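Ethylbenzene dehydrogenase alpha-subunit (Aromatoleum aromaticum, PDB 2IVF) is the large subunit of a molybdenum enzyme of the molybdopterin oxidoreductase family, holding a molybdenum atom, two pterin guanine dinucleotide groups and an iron/sulfur cluster. Local coordinates at residues S91-V96 with E765-F770; W104-A109 with W654-H659. All blocks are in the same frame, centred on the assembly; numbering follows the deposited sequence.

Contact 1 (S91-V96 with E765-F770). With SF4 (iron/sulfur cluster), chain K.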
ATOM      1  N   SER A  91     -11.968   6.062   1.434  1.00 24.02           N
ATOM      2  CA  SER A  91     -13.414   6.053   1.233  1.00 24.31           C
ATOM      3  C   SER A  91     -13.720   5.919  -0.227  1.00 23.74           C
ATOM      4  O   SER A  91     -14.613   6.594  -0.769  1.00 23.41           O
ATOM      5  CB  SER A  91     -14.152   7.313   1.758  1.00 25.28           C
ATOM      6  OG  SER A  91     -14.090   7.333   3.138  1.00 33.93           O
ATOM      7  N   CYS A  92     -12.976   5.022  -0.845  1.00 22.02           N
ATOM      8  CA  CYS A  92     -13.081   4.781  -2.259  1.00 21.98           C
ATOM      9  C   CYS A  92     -14.242   3.899  -2.575  1.00 21.34           C
ATOM     10  O   CYS A  92     -14.312   2.805  -2.039  1.00 23.81           O
ATOM     11  CB  CYS A  92     -11.813   4.077  -2.713  1.00 20.90           C
ATOM     12  SG  CYS A  92     -10.302   4.831  -2.188  1.00 22.68           S
ATOM     13  N   LYS A  93     -15.139   4.363  -3.452  1.00 20.62           N
ATOM     14  CA  LYS A  93     -16.305   3.625  -3.861  1.00 21.64           C
ATOM     15  C   LYS A  93     -15.946   2.666  -4.999  1.00 21.91           C
ATOM     16  O   LYS A  93     -15.407   3.102  -6.034  1.00 21.52           O
ATOM     17  CB  LYS A  93     -17.390   4.567  -4.330  1.00 20.79           C
ATOM     18  CG  LYS A  93     -18.748   3.833  -4.555  1.00 20.64           C
ATOM     19  CD  LYS A  93     -19.924   4.818  -4.738  1.00 22.28           C
ATOM     20  CE  LYS A  93     -19.791   5.603  -6.051  1.00 23.58           C
ATOM     21  NZ  LYS A  93     -21.054   6.255  -6.520  1.00 21.16           N
ATOM     22  N   PHE A  94     -16.210   1.388  -4.780  1.00 22.43           N
ATOM     23  CA  PHE A  94     -15.977   0.364  -5.790  1.00 23.19           C
ATOM     24  C   PHE A  94     -17.243  -0.316  -6.231  1.00 22.76           C
ATOM     25  O   PHE A  94     -18.199  -0.452  -5.476  1.00 21.41           O
ATOM     26  CB  PHE A  94     -15.069  -0.732  -5.252  1.00 23.70           C
ATOM     27  CG  PHE A  94     -13.605  -0.371  -5.254  1.00 23.50           C
ATOM     28  CD1 PHE A  94     -13.137   0.563  -4.412  1.00 24.23           C
ATOM     29  CD2 PHE A  94     -12.723  -0.960  -6.150  1.00 22.22           C
ATOM     30  CE1 PHE A  94     -11.813   0.890  -4.391  1.00 24.41           C
ATOM     31  CE2 PHE A  94     -11.396  -0.635  -6.137  1.00 22.34           C
ATOM     32  CZ  PHE A  94     -10.943   0.308  -5.260  1.00 23.77           C
ATOM     33  N   TYR A  95     -17.179  -0.800  -7.454  1.00 21.78           N
ATOM     34  CA  TYR A  95     -18.113  -1.781  -7.956  1.00 22.33           C
ATOM     35  C   TYR A  95     -17.535  -3.080  -7.498  1.00 23.23           C
ATOM     36  O   TYR A  95     -16.348  -3.340  -7.709  1.00 22.96           O
ATOM     37  CB  TYR A  95     -18.138  -1.769  -9.446  1.00 22.76           C
ATOM     38  CG  TYR A  95     -18.706  -0.537 -10.043  1.00 21.02           C
ATOM     39  CD1 TYR A  95     -20.001  -0.093  -9.701  1.00 21.33           C
ATOM     40  CD2 TYR A  95     -18.000   0.171 -11.007  1.00 21.30           C
ATOM     41  CE1 TYR A  95     -20.528   1.043 -10.270  1.00 22.64           C
ATOM     42  CE2 TYR A  95     -18.545   1.243 -11.602  1.00 20.04           C
ATOM     43  CZ  TYR A  95     -19.798   1.692 -11.229  1.00 21.78           C
ATOM     44  OH  TYR A  95     -20.316   2.820 -11.812  1.00 22.95           O
ATOM     45  N   VAL A  96     -18.358  -3.862  -6.825  1.00 23.05           N
ATOM     46  CA  VAL A  96     -18.014  -5.222  -6.403  1.00 23.06           C
ATOM     47  C   VAL A  96     -18.752  -6.188  -7.294  1.00 22.89           C
ATOM     48  O   VAL A  96     -20.014  -6.202  -7.339  1.00 22.83           O
ATOM     49  CB  VAL A  96     -18.375  -5.441  -4.918  1.00 21.81           C
ATOM     50  CG1 VAL A  96     -18.028  -6.925  -4.454  1.00 23.07           C
ATOM     51  CG2 VAL A  96     -17.605  -4.377  -4.084  1.00 22.28           C
ATOM     52  N   GLU A 765     -26.816   5.627  -4.108  1.00 24.81           N
ATOM     53  CA  GLU A 765     -25.740   6.464  -4.616  1.00 24.78           C
ATOM     54  C   GLU A 765     -24.386   5.889  -4.262  1.00 23.79           C
ATOM     55  O   GLU A 765     -23.419   6.032  -4.977  1.00 23.04           O
ATOM     56  CB  GLU A 765     -25.863   7.847  -3.995  1.00 24.65           C
ATOM     57  CG  GLU A 765     -27.189   8.443  -4.275  1.00 26.42           C
ATOM     58  CD  GLU A 765     -27.227   9.930  -4.103  1.00 26.96           C
ATOM     59  OE1 GLU A 765     -26.491  10.449  -3.245  1.00 29.64           O
ATOM     60  OE2 GLU A 765     -28.018  10.537  -4.865  1.00 32.78           O
ATOM     61  N   GLY A 766     -24.291   5.253  -3.113  1.00 23.08           N
ATOM     62  CA  GLY A 766     -23.029   4.635  -2.730  1.00 23.15           C
ATOM     63  C   GLY A 766     -22.030   5.509  -2.014  1.00 22.21           C
ATOM     64  O   GLY A 766     -21.101   5.004  -1.366  1.00 22.91           O
ATOM     65  N   GLN A 767     -22.212   6.809  -2.096  1.00 22.98           N
ATOM     66  CA  GLN A 767     -21.364   7.728  -1.350  1.00 23.83           C
ATOM     67  C   GLN A 767     -21.939   9.129  -1.378  1.00 23.23           C
ATOM     68  O   GLN A 767     -22.730   9.493  -2.253  1.00 21.28           O
ATOM     69  CB  GLN A 767     -19.927   7.774  -1.900  1.00 23.54           C
ATOM     70  CG  GLN A 767     -19.856   8.459  -3.186  1.00 28.39           C
ATOM     71  CD  GLN A 767     -18.416   8.586  -3.708  1.00 28.90           C
ATOM     72  OE1 GLN A 767     -17.904   7.621  -4.257  1.00 37.77           O
ATOM     73  NE2 GLN A 767     -17.789   9.763  -3.575  1.00 26.43           N
ATOM     74  N   THR A 768     -21.515   9.915  -0.399  1.00 23.17           N
ATOM     75  CA  THR A 768     -21.897  11.306  -0.270  1.00 22.89           C
ATOM     76  C   THR A 768     -20.852  12.103   0.489  1.00 23.00           C
ATOM     77  O   THR A 768     -20.317  11.632   1.489  1.00 21.69           O
ATOM     78  CB  THR A 768     -23.295  11.495   0.426  1.00 24.11           C
ATOM     79  OG1 THR A 768     -23.757  12.791   0.078  1.00 24.99           O
ATOM     80  CG2 THR A 768     -23.282  11.374   1.974  1.00 22.86           C
ATOM     81  N   ARG A 769     -20.566  13.305  -0.010  1.00 23.36           N
ATOM     82  CA  ARG A 769     -19.769  14.290   0.739  1.00 22.87           C
ATOM     83  C   ARG A 769     -20.405  14.613   2.070  1.00 22.23           C
ATOM     84  O   ARG A 769     -21.602  14.805   2.174  1.00 22.73           O
ATOM     85  CB  ARG A 769     -19.610  15.579  -0.080  1.00 22.28           C
ATOM     86  CG  ARG A 769     -18.453  15.519  -1.025  1.00 25.03           C
ATOM     87  CD  ARG A 769     -18.590  16.560  -2.008  1.00 27.36           C
ATOM     88  NE  ARG A 769     -17.325  16.994  -2.564  1.00 26.54           N
ATOM     89  CZ  ARG A 769     -16.787  16.586  -3.710  1.00 25.25           C
ATOM     90  NH1 ARG A 769     -17.294  15.576  -4.371  1.00 24.92           N
ATOM     91  NH2 ARG A 769     -15.687  17.183  -4.140  1.00 23.77           N
ATOM     92  N   PHE A 770     -19.605  14.685   3.109  1.00 21.77           N
ATOM     93  CA  PHE A 770     -20.146  15.119   4.379  1.00 22.89           C
ATOM     94  C   PHE A 770     -20.340  16.619   4.420  1.00 21.97           C
ATOM     95  O   PHE A 770     -19.638  17.391   3.722  1.00 23.54           O
ATOM     96  CB  PHE A 770     -19.356  14.556   5.562  1.00 22.57           C
ATOM     97  CG  PHE A 770     -17.891  14.927   5.637  1.00 24.79           C
ATOM     98  CD1 PHE A 770     -17.485  16.207   6.057  1.00 24.96           C
ATOM     99  CD2 PHE A 770     -16.927  13.939   5.522  1.00 22.94           C
ATOM    100  CE1 PHE A 770     -16.108  16.502   6.228  1.00 25.94           C
ATOM    101  CE2 PHE A 770     -15.587  14.223   5.724  1.00 25.73           C
ATOM    102  CZ  PHE A 770     -15.179  15.495   6.082  1.00 26.00           C
TER
HETATM  103 FE1  SF4 K1984      -7.276   1.479  -0.771  1.00 26.13          FE
HETATM  104 FE2  SF4 K1984      -9.344   3.226  -0.987  1.00 25.31          FE
HETATM  105 FE3  SF4 K1984      -9.803   0.770  -0.062  1.00 24.94          FE
HETATM  106 FE4  SF4 K1984      -8.392   2.560   1.466  1.00 25.16          FE
HETATM  107  S1  SF4 K1984     -10.588   2.693   0.935  1.00 26.63           S
HETATM  108  S2  SF4 K1984      -7.885   0.298   1.061  1.00 23.36           S
HETATM  109  S3  SF4 K1984      -7.309   3.704  -0.192  1.00 24.81           S
HETATM  110  S4  SF4 K1984      -9.101   1.294  -2.192  1.00 26.13           S
HETATM  111  O   HOH W   1     -15.508   7.122  -3.327  1.00 22.19           O
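K93 and G766 bring the two backbones closest, their CA atoms 6.9 Å apart, where the chain leaving helix 759-765 turns through a positive phi at G766 into strand 767-769. With CG anti to the backbone N (chi1 -170°) and a bend at chi3, the lysine reaches the helix end, where K93 NZ donates a hydrogen bond to E765 O, 2.8 Å; the C=O...N angle of 176° puts the ammonium almost straight ahead of that carbonyl. NZ also bonds Q111 OE1, and W79 adds a cation-pi contact. The aliphatic chain passes over the turn, K93 CD lying 3.5 Å from G766 C. Q767 crosses this chain at about a right angle, with Q767 OE1 3.1 Å from K93 CB. A water ties the same oxygen to the loop: it donates to Q767 OE1 at 2.6 Å and to S91 O, and accepts from K93 N. The amide's NE2 is bonded to T112 OG1. Next to K93, C92 SG binds iron FE2 of the iron/sulfur cluster at 2.2 Å. The contact joins the loop carrying this ligand to the turn after helix 759-765, the buried lysine charge being met by E765 O, the Q111 amide oxygen and the W79 ring.

Contact 2 (W104-A109 with W654-H659). With MD1 (phosphoric acid 4-(2-amino-4-oxo-3,4,5,6,-tetrahydro-pteridin-6-yl)-2-hydroxy-3,4-dimercapto-but-3-en-yl ester guanylate ester), chain N.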
ATOM      1  N   TRP A 104     -15.832 -11.850  -7.437  1.00 24.19           N
ATOM      2  CA  TRP A 104     -14.849 -12.098  -8.466  1.00 23.54           C
ATOM      3  C   TRP A 104     -13.778 -11.006  -8.491  1.00 23.67           C
ATOM      4  O   TRP A 104     -12.594 -11.293  -8.477  1.00 23.18           O
ATOM      5  CB  TRP A 104     -15.562 -12.176  -9.791  1.00 23.91           C
ATOM      6  CG  TRP A 104     -14.681 -12.092 -10.943  1.00 24.11           C
ATOM      7  CD1 TRP A 104     -13.510 -12.749 -11.152  1.00 25.76           C
ATOM      8  CD2 TRP A 104     -14.917 -11.303 -12.089  1.00 25.60           C
ATOM      9  NE1 TRP A 104     -12.982 -12.364 -12.378  1.00 25.94           N
ATOM     10  CE2 TRP A 104     -13.851 -11.498 -12.971  1.00 26.13           C
ATOM     11  CE3 TRP A 104     -15.912 -10.409 -12.438  1.00 25.52           C
ATOM     12  CZ2 TRP A 104     -13.775 -10.844 -14.175  1.00 25.08           C
ATOM     13  CZ3 TRP A 104     -15.850  -9.799 -13.662  1.00 25.69           C
ATOM     14  CH2 TRP A 104     -14.793 -10.000 -14.495  1.00 25.34           C
ATOM     15  N   ARG A 105     -14.211  -9.744  -8.533  1.00 23.63           N
ATOM     16  CA  ARG A 105     -13.266  -8.627  -8.568  1.00 23.42           C
ATOM     17  C   ARG A 105     -13.998  -7.367  -8.186  1.00 23.67           C
ATOM     18  O   ARG A 105     -15.232  -7.383  -7.994  1.00 22.72           O
ATOM     19  CB  ARG A 105     -12.693  -8.443  -9.969  1.00 23.75           C
ATOM     20  CG  ARG A 105     -13.703  -7.930 -10.931  1.00 23.48           C
ATOM     21  CD  ARG A 105     -13.120  -7.773 -12.289  1.00 22.65           C
ATOM     22  NE  ARG A 105     -12.193  -6.653 -12.396  1.00 22.30           N
ATOM     23  CZ  ARG A 105     -12.516  -5.408 -12.773  1.00 19.13           C
ATOM     24  NH1 ARG A 105     -13.752  -5.071 -13.028  1.00 19.91           N
ATOM     25  NH2 ARG A 105     -11.582  -4.493 -12.874  1.00 22.40           N
ATOM     26  N   GLU A 106     -13.216  -6.291  -8.081  1.00 22.85           N
ATOM     27  CA  GLU A 106     -13.751  -4.971  -7.804  1.00 22.95           C
ATOM     28  C   GLU A 106     -13.090  -3.964  -8.733  1.00 22.42           C
ATOM     29  O   GLU A 106     -12.019  -4.215  -9.299  1.00 22.13           O
ATOM     30  CB  GLU A 106     -13.483  -4.613  -6.347  1.00 22.81           C
ATOM     31  CG  GLU A 106     -11.991  -4.735  -5.935  1.00 24.66           C
ATOM     32  CD  GLU A 106     -11.698  -6.055  -5.285  1.00 26.98           C
ATOM     33  OE1 GLU A 106     -12.080  -6.261  -4.108  1.00 25.92           O
ATOM     34  OE2 GLU A 106     -11.070  -6.907  -5.932  1.00 26.66           O
ATOM     35  N   GLU A 107     -13.739  -2.821  -8.891  1.00 22.74           N
ATOM     36  CA  GLU A 107     -13.182  -1.741  -9.656  1.00 22.36           C
ATOM     37  C   GLU A 107     -13.770  -0.408  -9.201  1.00 22.36           C
ATOM     38  O   GLU A 107     -14.974  -0.313  -8.900  1.00 22.25           O
ATOM     39  CB  GLU A 107     -13.485  -1.975 -11.142  1.00 22.17           C
ATOM     40  CG  GLU A 107     -12.950  -0.882 -12.066  1.00 22.32           C
ATOM     41  CD  GLU A 107     -12.900  -1.224 -13.550  1.00 21.97           C
ATOM     42  OE1 GLU A 107     -13.156  -2.387 -13.971  1.00 23.45           O
ATOM     43  OE2 GLU A 107     -12.616  -0.286 -14.337  1.00 23.05           O
ATOM     44  N   GLN A 108     -12.951   0.635  -9.271  1.00 22.14           N
ATOM     45  CA  GLN A 108     -13.375   1.949  -8.797  1.00 21.72           C
ATOM     46  C   GLN A 108     -14.546   2.428  -9.611  1.00 21.24           C
ATOM     47  O   GLN A 108     -14.536   2.332 -10.820  1.00 21.26           O
ATOM     48  CB  GLN A 108     -12.282   2.996  -8.942  1.00 21.50           C
ATOM     49  CG  GLN A 108     -11.048   2.750  -8.108  1.00 21.19           C
ATOM     50  CD  GLN A 108      -9.919   2.068  -8.899  1.00 23.20           C
ATOM     51  OE1 GLN A 108     -10.137   1.046  -9.605  1.00 20.51           O
ATOM     52  NE2 GLN A 108      -8.688   2.629  -8.770  1.00 23.04           N
ATOM     53  N   ALA A 109     -15.534   3.010  -8.937  1.00 21.52           N
ATOM     54  CA  ALA A 109     -16.637   3.619  -9.639  1.00 20.82           C
ATOM     55  C   ALA A 109     -16.207   4.934 -10.287  1.00 20.61           C
ATOM     56  O   ALA A 109     -16.675   5.237 -11.358  1.00 22.27           O
ATOM     57  CB  ALA A 109     -17.844   3.808  -8.696  1.00 20.41           C
ATOM     58  N   TRP A 654     -15.833  -9.995   6.642  1.00 24.85           N
ATOM     59  CA  TRP A 654     -14.854  -9.001   6.210  1.00 23.80           C
ATOM     60  C   TRP A 654     -15.528  -7.967   5.282  1.00 24.26           C
ATOM     61  O   TRP A 654     -16.746  -7.892   5.183  1.00 24.30           O
ATOM     62  CB  TRP A 654     -13.686  -9.714   5.493  1.00 23.96           C
ATOM     63  CG  TRP A 654     -12.331  -9.187   5.797  1.00 23.51           C
ATOM     64  CD1 TRP A 654     -12.017  -7.991   6.375  1.00 23.99           C
ATOM     65  CD2 TRP A 654     -11.085  -9.841   5.539  1.00 25.22           C
ATOM     66  NE1 TRP A 654     -10.676  -7.868   6.514  1.00 24.22           N
ATOM     67  CE2 TRP A 654     -10.072  -9.000   6.030  1.00 23.52           C
ATOM     68  CE3 TRP A 654     -10.729 -11.073   4.959  1.00 24.03           C
ATOM     69  CZ2 TRP A 654      -8.720  -9.319   5.929  1.00 24.80           C
ATOM     70  CZ3 TRP A 654      -9.372 -11.395   4.853  1.00 25.10           C
ATOM     71  CH2 TRP A 654      -8.392 -10.529   5.353  1.00 24.14           C
ATOM     72  N   TYR A 655     -14.730  -7.190   4.564  1.00 23.54           N
ATOM     73  CA  TYR A 655     -15.289  -6.127   3.714  1.00 23.93           C
ATOM     74  C   TYR A 655     -16.059  -6.782   2.585  1.00 23.50           C
ATOM     75  O   TYR A 655     -15.661  -7.839   2.060  1.00 24.72           O
ATOM     76  CB  TYR A 655     -14.221  -5.145   3.183  1.00 23.66           C
ATOM     77  CG  TYR A 655     -13.156  -4.834   4.207  1.00 24.26           C
ATOM     78  CD1 TYR A 655     -13.451  -4.771   5.577  1.00 23.86           C
ATOM     79  CD2 TYR A 655     -11.839  -4.657   3.817  1.00 24.93           C
ATOM     80  CE1 TYR A 655     -12.470  -4.521   6.497  1.00 23.39           C
ATOM     81  CE2 TYR A 655     -10.860  -4.414   4.731  1.00 24.40           C
ATOM     82  CZ  TYR A 655     -11.168  -4.357   6.047  1.00 25.69           C
ATOM     83  OH  TYR A 655     -10.170  -4.151   6.897  1.00 23.32           O
ATOM     84  N   TYR A 656     -17.183  -6.161   2.247  1.00 24.11           N
ATOM     85  CA  TYR A 656     -18.125  -6.645   1.213  1.00 23.14           C
ATOM     86  C   TYR A 656     -19.057  -7.716   1.728  1.00 22.98           C
ATOM     87  O   TYR A 656     -19.980  -8.143   1.009  1.00 22.64           O
ATOM     88  CB  TYR A 656     -17.467  -7.235  -0.028  1.00 24.52           C
ATOM     89  CG  TYR A 656     -16.377  -6.482  -0.745  1.00 23.80           C
ATOM     90  CD1 TYR A 656     -16.160  -5.112  -0.555  1.00 24.39           C
ATOM     91  CD2 TYR A 656     -15.570  -7.164  -1.662  1.00 22.53           C
ATOM     92  CE1 TYR A 656     -15.137  -4.452  -1.228  1.00 23.53           C
ATOM     93  CE2 TYR A 656     -14.557  -6.542  -2.329  1.00 23.30           C
ATOM     94  CZ  TYR A 656     -14.344  -5.161  -2.135  1.00 24.97           C
ATOM     95  OH  TYR A 656     -13.346  -4.532  -2.815  1.00 24.46           O
ATOM     96  N   GLU A 657     -18.848  -8.161   2.957  1.00 22.93           N
ATOM     97  CA  GLU A 657     -19.597  -9.311   3.519  1.00 23.04           C
ATOM     98  C   GLU A 657     -20.506  -8.898   4.667  1.00 22.63           C
ATOM     99  O   GLU A 657     -21.124  -9.744   5.336  1.00 24.08           O
ATOM    100  CB  GLU A 657     -18.644 -10.365   4.036  1.00 23.06           C
ATOM    101  CG  GLU A 657     -17.772 -11.019   2.967  1.00 23.18           C
ATOM    102  CD  GLU A 657     -16.821 -12.054   3.533  1.00 24.22           C
ATOM    103  OE1 GLU A 657     -16.525 -11.982   4.736  1.00 22.09           O
ATOM    104  OE2 GLU A 657     -16.360 -12.939   2.766  1.00 20.65           O
ATOM    105  N   LYS A 658     -20.567  -7.584   4.895  1.00 23.13           N
ATOM    106  CA  LYS A 658     -21.375  -6.976   5.942  1.00 22.07           C
ATOM    107  C   LYS A 658     -21.617  -5.521   5.606  1.00 22.28           C
ATOM    108  O   LYS A 658     -20.767  -4.832   5.031  1.00 22.04           O
ATOM    109  CB  LYS A 658     -20.681  -7.080   7.286  1.00 22.07           C
ATOM    110  CG  LYS A 658     -19.377  -6.318   7.373  1.00 22.63           C
ATOM    111  CD  LYS A 658     -18.555  -6.801   8.617  1.00 20.42           C
ATOM    112  CE  LYS A 658     -17.220  -6.090   8.560  1.00 20.40           C
ATOM    113  NZ  LYS A 658     -16.240  -6.622   9.555  1.00 20.24           N
ATOM    114  N   HIS A 659     -22.803  -5.030   5.939  1.00 22.13           N
ATOM    115  CA  HIS A 659     -23.106  -3.609   5.650  1.00 22.57           C
ATOM    116  C   HIS A 659     -22.221  -2.738   6.536  1.00 23.20           C
ATOM    117  O   HIS A 659     -22.003  -3.050   7.730  1.00 23.34           O
ATOM    118  CB  HIS A 659     -24.536  -3.283   5.946  1.00 22.71           C
ATOM    119  CG  HIS A 659     -25.516  -4.135   5.218  1.00 24.26           C
ATOM    120  ND1 HIS A 659     -25.928  -5.361   5.695  1.00 23.87           N
ATOM    121  CD2 HIS A 659     -26.183  -3.932   4.059  1.00 24.10           C
ATOM    122  CE1 HIS A 659     -26.796  -5.886   4.850  1.00 25.47           C
ATOM    123  NE2 HIS A 659     -26.985  -5.033   3.858  1.00 24.55           N
TER
HETATM  124  PB  MD1 N1987      -3.317  -2.448  14.328  1.00 16.59           P
HETATM  125  O3B MD1 N1987      -3.165  -3.140  12.914  1.00 15.03           O
HETATM  126  O1B MD1 N1987      -4.635  -1.762  14.338  1.00 15.52           O
HETATM  127  O2B MD1 N1987      -2.858  -3.310  15.441  1.00 15.68           O
HETATM  128  O3A MD1 N1987      -2.212  -1.315  14.230  1.00 16.15           O
HETATM  129  C10 MD1 N1987      -2.488   0.007  13.716  1.00 17.02           C
HETATM  130  C11 MD1 N1987      -1.120   0.665  13.645  1.00 17.07           C
HETATM  131  O11 MD1 N1987      -0.523   0.095  12.431  1.00 18.30           O
HETATM  132  C12 MD1 N1987      -1.264   2.151  13.452  1.00 17.74           C
HETATM  133  S12 MD1 N1987      -2.735   2.857  12.939  1.00 18.07           S
HETATM  134  C13 MD1 N1987      -0.195   2.996  13.613  1.00 16.61           C
HETATM  135  S13 MD1 N1987      -0.310   4.659  13.351  1.00 15.35           S
HETATM  136  C14 MD1 N1987       1.137   2.523  14.056  1.00 17.48           C
HETATM  137  N15 MD1 N1987       2.252   2.720  13.194  1.00 15.70           N
HETATM  138  C16 MD1 N1987       3.483   2.192  13.487  1.00 15.37           C
HETATM  139  C15 MD1 N1987       4.535   2.535  12.659  1.00 17.69           C
HETATM  140  O14 MD1 N1987       4.376   3.311  11.679  1.00 14.42           O
HETATM  141  N17 MD1 N1987       5.710   1.920  12.947  1.00 16.59           N
HETATM  142  C17 MD1 N1987       5.850   1.070  14.045  1.00 16.80           C
HETATM  143  N16 MD1 N1987       7.052   0.548  14.244  1.00 15.57           N
HETATM  144  N18 MD1 N1987       4.814   0.798  14.856  1.00 14.92           N
HETATM  145  C20 MD1 N1987       3.650   1.352  14.591  1.00 16.65           C
HETATM  146  N8  MD1 N1987       2.612   1.122  15.436  1.00 14.77           N
HETATM  147  C7  MD1 N1987       1.268   1.593  15.237  1.00 16.37           C
HETATM  148  PA  MD1 N1987      -3.133  -4.677  12.438  1.00 15.83           P
HETATM  149  O1A MD1 N1987      -3.554  -4.643  11.005  1.00 15.08           O
HETATM  150  O2A MD1 N1987      -1.786  -5.214  12.735  1.00 17.48           O
HETATM  151  O5' MD1 N1987      -4.200  -5.444  13.313  1.00 17.74           O
HETATM  152  C5' MD1 N1987      -5.566  -5.165  13.029  1.00 16.74           C
HETATM  153  C4' MD1 N1987      -6.304  -6.429  12.858  1.00 14.91           C
HETATM  154  O4' MD1 N1987      -7.590  -6.008  12.419  1.00 17.51           O
HETATM  155  C1' MD1 N1987      -8.060  -7.090  11.614  1.00 16.62           C
HETATM  156  N9  MD1 N1987      -9.173  -6.742  10.720  1.00 17.49           N
HETATM  157  C4  MD1 N1987     -10.426  -7.106  10.949  1.00 17.93           C
HETATM  158  N3  MD1 N1987     -10.946  -7.804  11.987  1.00 16.65           N
HETATM  159  C2  MD1 N1987     -12.254  -8.056  12.035  1.00 16.66           C
HETATM  160  N2  MD1 N1987     -12.789  -8.743  13.080  1.00 16.03           N
HETATM  161  N1  MD1 N1987     -13.033  -7.661  10.964  1.00 18.55           N
HETATM  162  C6  MD1 N1987     -12.570  -6.953   9.882  1.00 15.70           C
HETATM  163  O6  MD1 N1987     -13.364  -6.587   9.015  1.00 16.51           O
HETATM  164  C5  MD1 N1987     -11.200  -6.648   9.870  1.00 17.73           C
HETATM  165  N7  MD1 N1987     -10.385  -6.028   9.024  1.00 15.71           N
HETATM  166  C8  MD1 N1987      -9.161  -6.083   9.558  1.00 16.68           C
HETATM  167  C2' MD1 N1987      -6.851  -7.503  10.780  1.00 17.27           C
HETATM  168  O2' MD1 N1987      -6.913  -8.869  10.302  1.00 18.21           O
HETATM  169  C3' MD1 N1987      -5.665  -7.230  11.717  1.00 16.04           C
HETATM  170  O3' MD1 N1987      -5.089  -8.456  12.239  1.00 15.84           O
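E106 folds toward Y656 through two torsions: CG sits between the backbone N and the carbonyl carbon (chi1 54°), and a bend at chi2 (-96°) carries the carboxylate to the phenol. Y656, with CG anti to its carbonyl carbon, extends from a type II turn spanning W654 to E657, whose closing bond runs from E657 N to W654 O. The side chains cross at about a right angle, carboxylate and ring planes 43° apart. Y656 OH donates to E106 OE1 over 2.5 Å, a short bond directed at the anti lone pair. E106 OE1 lies in the plane of the phenol ring at its edge, an approach that also brings it to 3.1 Å from Y656 CE2. H82 NE2, from a residue of the iron/sulfur pocket, is also hydrogen-bonded to the phenol oxygen.

The turn is pinned from within by W654 N, which donates to E657 OE1 at 2.8 Å, while R142 holds the other carboxylate oxygen. Y655, within the turn, and K658, just after it, face the guanine of MD1: K658 NZ donates to MD1 O6 over 2.9 Å and also meets E687, and Y655 OH, hydrogen-bonded to H194 O, approaches MD1 N7 to 2.8 Å. On the opposite side of the strand from E106, R105 grips E107 OE1 end-on with NH1 and NH2, the oxygen lying in the guanidinium plane; R217 and R228 of the beta-subunit also pair with this glutamate.

One buried phenol thus links the cluster-side sheet to a nucleotide-binding turn. Its short bond would favour a charged carboxylate on E106, and E106 and H82 together probably fix the hydroxyl and limit its rotation.

Both contacts draw on one antiparallel sheet: 91-96 enters strand 94-99 and 104-109 ends strand 102-108, neighbours joined by the probable hydrogen bonds Y95 N to E107 O, 2.7 Å, and K93 O to A109 N, 2.9 Å. Their second segments share another, where strands 659-661 and 767-769 flank 670-676. The centres are about 11 Å apart, and contact 2 is nested in the chain loop closed by contact 1. Contact 2 is buried, with a single phenol-to-carboxylate bond. Contact 1 is partly buried, mixing a lysine-to-carbonyl bond, a water bridge and aliphatic packing, with E765 exposed. Contact 1 supplies a cluster ligand, C92; contact 2 lies near the cluster and reaches MD1.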